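Local atomic coordinates of single-stranded DNA-binding protein (Enterobacter phage Enc34, PDB entry 5ODJ), a protein that probably binds single-stranded DNA through an OB-fold domain and is thought to serve phage DNA replication. Residues 52-57 with 106-111. Numbering follows the deposited sequence.
Sequences TLLMPK and EGMWVI
At the end of the strand pair the K57 side chain crosses the W109 indole at about a right angle, over one face, an aliphatic chain and its charge sharing one aromatic surface. Fully extended beyond CG, the lysine sets CE 3.7 Å from the centroid of the six-membered ring, almost on the ring normal, while NZ makes a cation-pi contact 4.4 Å from the same centroid and goes on to salt bridges with D94 and D96. This partly exposed end is fastened by K57 N to G107 O (2.9 Å); here too the M108 selenium lies beside the P56 ring, and M108 CE rests on L54 CB.

Farther along, the pair is buried. On one face, with L53, the selenium of M55 meets CD1 of I111 at 3.5 Å, and a bend at chi3 (-44°) turns M55 CE to W109 CD1; on the other, L54 CD2 packs on V110 CG2 at 4.0 Å.

L53 and I111 exchange two bonds, N of each to O of the other, at 2.8 Å, and so do M55 and W109. I67 of the connecting helix 61-76 touches M55 and I111. The antiparallel meander 28-34, 49-56, 108-115 is consistent with the first three strands of an OB-fold barrel.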
ATOM      1  N   THR A  52      -0.060  -4.173   3.416  1.00 13.36           N
ATOM      2  CA  THR A  52      -1.031  -3.203   3.920  1.00 13.32           C
ATOM      3  C   THR A  52      -0.282  -2.122   4.708  1.00 12.32           C
ATOM      4  O   THR A  52       0.594  -2.440   5.520  1.00 15.20           O
ATOM      5  CB  THR A  52      -2.084  -3.928   4.740  1.00 15.43           C
ATOM      6  OG1 THR A  52      -2.802  -4.833   3.874  1.00 20.02           O
ATOM      7  CG2 THR A  52      -3.083  -2.939   5.380  1.00 18.64           C
ATOM      8  N   LEU A  53      -0.602  -0.855   4.414  1.00 11.81           N
ATOM      9  CA  LEU A  53       0.033   0.314   5.059  1.00 12.93           C
ATOM     10  C   LEU A  53      -0.992   1.011   5.943  1.00 13.58           C
ATOM     11  O   LEU A  53      -2.111   1.269   5.485  1.00 15.77           O
ATOM     12  CB  LEU A  53       0.585   1.276   4.015  1.00 14.03           C
ATOM     13  CG  LEU A  53       1.524   0.666   2.973  1.00 13.65           C
ATOM     14  CD1 LEU A  53       1.899   1.704   1.915  1.00 16.13           C
ATOM     15  CD2 LEU A  53       2.769   0.103   3.629  1.00 13.98           C
ATOM     16  N   LEU A  54      -0.615   1.256   7.199  1.00 14.64           N
ATOM     17  CA  LEU A  54      -1.506   1.925   8.175  1.00 13.51           C
ATOM     18  C   LEU A  54      -0.982   3.333   8.370  1.00 13.76           C
ATOM     19  O   LEU A  54       0.112   3.518   8.912  1.00 15.09           O
ATOM     20  CB  LEU A  54      -1.531   1.171   9.496  1.00 15.44           C
ATOM     21  CG  LEU A  54      -1.892  -0.318   9.364  1.00 17.38           C
ATOM     22  CD1 LEU A  54      -1.815  -1.002  10.713  1.00 18.32           C
ATOM     23  CD2 LEU A  54      -3.246  -0.579   8.725  1.00 19.45           C
HETATM   24  N   MSE A  55      -1.777   4.316   7.906  1.00 15.13           N
HETATM   25  CA  MSE A  55      -1.357   5.721   7.939  1.00 16.29           C
HETATM   26  C   MSE A  55      -2.098   6.398   9.067  1.00 17.07           C
HETATM   27  O   MSE A  55      -3.321   6.567   8.973  1.00 18.23           O
HETATM   28  CB  MSE A  55      -1.689   6.514   6.679  1.00 19.07           C
HETATM   29  CG  MSE A  55      -1.266   5.852   5.416  1.00 18.87           C
HETATM   30 SE   MSE A  55      -1.028   7.201   3.957  1.00 26.07          SE
HETATM   31  CE  MSE A  55      -2.544   8.232   4.234  1.00 20.22           C
ATOM     32  N   PRO A  56      -1.375   6.831  10.118  1.00 17.22           N
ATOM     33  CA  PRO A  56      -2.068   7.502  11.215  1.00 18.80           C
ATOM     34  C   PRO A  56      -2.736   8.803  10.761  1.00 21.55           C
ATOM     35  O   PRO A  56      -2.114   9.682  10.115  1.00 21.11           O
ATOM     36  CB  PRO A  56      -0.964   7.751  12.243  1.00 19.19           C
ATOM     37  CG  PRO A  56       0.121   6.749  11.907  1.00 18.80           C
ATOM     38  CD  PRO A  56       0.068   6.668  10.409  1.00 19.02           C
ATOM     39  N   LYS A  57      -4.005   8.927  11.118  1.00 18.93           N
ATOM     40  CA  LYS A  57      -4.786  10.059  10.645  1.00 21.74           C
ATOM     41  C   LYS A  57      -4.237  11.413  11.152  1.00 23.33           C
ATOM     42  O   LYS A  57      -4.289  12.401  10.423  1.00 25.58           O
ATOM     43  CB  LYS A  57      -6.250   9.867  11.019  1.00 22.21           C
ATOM     44  CG  LYS A  57      -6.934   8.758  10.237  1.00 19.93           C
ATOM     45  CD  LYS A  57      -8.385   8.649  10.601  1.00 20.90           C
ATOM     46  CE  LYS A  57      -9.172   7.648   9.766  1.00 19.79           C
ATOM     47  NZ  LYS A  57     -10.589   7.631  10.194  1.00 22.37           N
ATOM     48  N   GLU A 106      -7.583   1.304  14.210  1.00 31.83           N
ATOM     49  CA  GLU A 106      -8.281   2.467  14.766  1.00 29.61           C
ATOM     50  C   GLU A 106      -7.447   3.747  14.549  1.00 27.66           C
ATOM     51  O   GLU A 106      -6.247   3.720  14.746  1.00 28.28           O
ATOM     52  CB  GLU A 106      -8.523   2.215  16.247  1.00 26.79           C
ATOM     53  CG  GLU A 106      -9.341   3.310  16.911  1.00 31.92           C
ATOM     54  CD  GLU A 106      -8.481   4.491  17.348  1.00 37.56           C
ATOM     55  OE1 GLU A 106      -7.421   4.267  17.982  1.00 50.04           O
ATOM     56  OE2 GLU A 106      -8.866   5.648  17.057  1.00 52.27           O
ATOM     57  N   GLY A 107      -8.064   4.851  14.097  1.00 25.25           N
ATOM     58  CA  GLY A 107      -7.312   6.073  13.798  1.00 22.72           C
ATOM     59  C   GLY A 107      -6.319   5.998  12.646  1.00 20.44           C
ATOM     60  O   GLY A 107      -5.397   6.796  12.585  1.00 21.54           O
HETATM   61  N   MSE A 108      -6.529   5.046  11.745  1.00 19.60           N
HETATM   62  CA  MSE A 108      -5.625   4.819  10.610  1.00 18.29           C
HETATM   63  C   MSE A 108      -6.376   4.827   9.315  1.00 18.63           C
HETATM   64  O   MSE A 108      -7.503   4.349   9.242  1.00 20.54           O
HETATM   65  CB  MSE A 108      -4.991   3.412  10.630  1.00 20.86           C
HETATM   66  CG  MSE A 108      -4.243   3.069  11.881  1.00 24.41           C
HETATM   67 SE   MSE A 108      -2.555   4.077  11.928  1.00 26.01          SE
HETATM   68  CE  MSE A 108      -1.423   2.839  12.953  1.00 26.25           C
ATOM     69  N   TRP A 109      -5.737   5.346   8.271  1.00 17.47           N
ATOM     70  CA  TRP A 109      -6.127   5.046   6.898  1.00 17.51           C
ATOM     71  C   TRP A 109      -5.432   3.751   6.528  1.00 17.55           C
ATOM     72  O   TRP A 109      -4.309   3.551   6.943  1.00 18.37           O
ATOM     73  CB  TRP A 109      -5.664   6.139   5.935  1.00 18.22           C
ATOM     74  CG  TRP A 109      -6.215   7.487   6.250  1.00 19.59           C
ATOM     75  CD1 TRP A 109      -5.505   8.570   6.676  1.00 19.03           C
ATOM     76  CD2 TRP A 109      -7.576   7.883   6.211  1.00 21.50           C
ATOM     77  NE1 TRP A 109      -6.342   9.627   6.873  1.00 21.52           N
ATOM     78  CE2 TRP A 109      -7.622   9.236   6.599  1.00 22.60           C
ATOM     79  CE3 TRP A 109      -8.765   7.242   5.855  1.00 20.54           C
ATOM     80  CZ2 TRP A 109      -8.826   9.972   6.654  1.00 23.57           C
ATOM     81  CZ3 TRP A 109      -9.961   7.975   5.901  1.00 24.13           C
ATOM     82  CH2 TRP A 109      -9.974   9.322   6.298  1.00 27.13           C
ATOM     83  N   VAL A 110      -6.113   2.897   5.785  1.00 16.44           N
ATOM     84  CA  VAL A 110      -5.610   1.549   5.482  1.00 15.80           C
ATOM     85  C   VAL A 110      -5.433   1.406   3.962  1.00 15.87           C
ATOM     86  O   VAL A 110      -6.392   1.469   3.215  1.00 16.47           O
ATOM     87  CB  VAL A 110      -6.569   0.458   5.978  1.00 16.58           C
ATOM     88  CG1 VAL A 110      -5.989  -0.917   5.703  1.00 18.26           C
ATOM     89  CG2 VAL A 110      -6.846   0.622   7.459  1.00 17.54           C
ATOM     90  N   ILE A 111      -4.179   1.283   3.535  1.00 15.09           N
ATOM     91  CA  ILE A 111      -3.800   1.215   2.121  1.00 14.41           C
ATOM     92  C   ILE A 111      -3.386  -0.207   1.765  1.00 13.60           C
ATOM     93  O   ILE A 111      -2.552  -0.782   2.458  1.00 15.50           O
ATOM     94  CB  ILE A 111      -2.668   2.203   1.811  1.00 15.65           C
ATOM     95  CG1 ILE A 111      -3.221   3.636   1.841  1.00 20.00           C
ATOM     96  CG2 ILE A 111      -2.053   1.922   0.452  1.00 16.36           C
ATOM     97  CD1 ILE A 111      -2.166   4.684   1.883  1.00 26.75           C
TER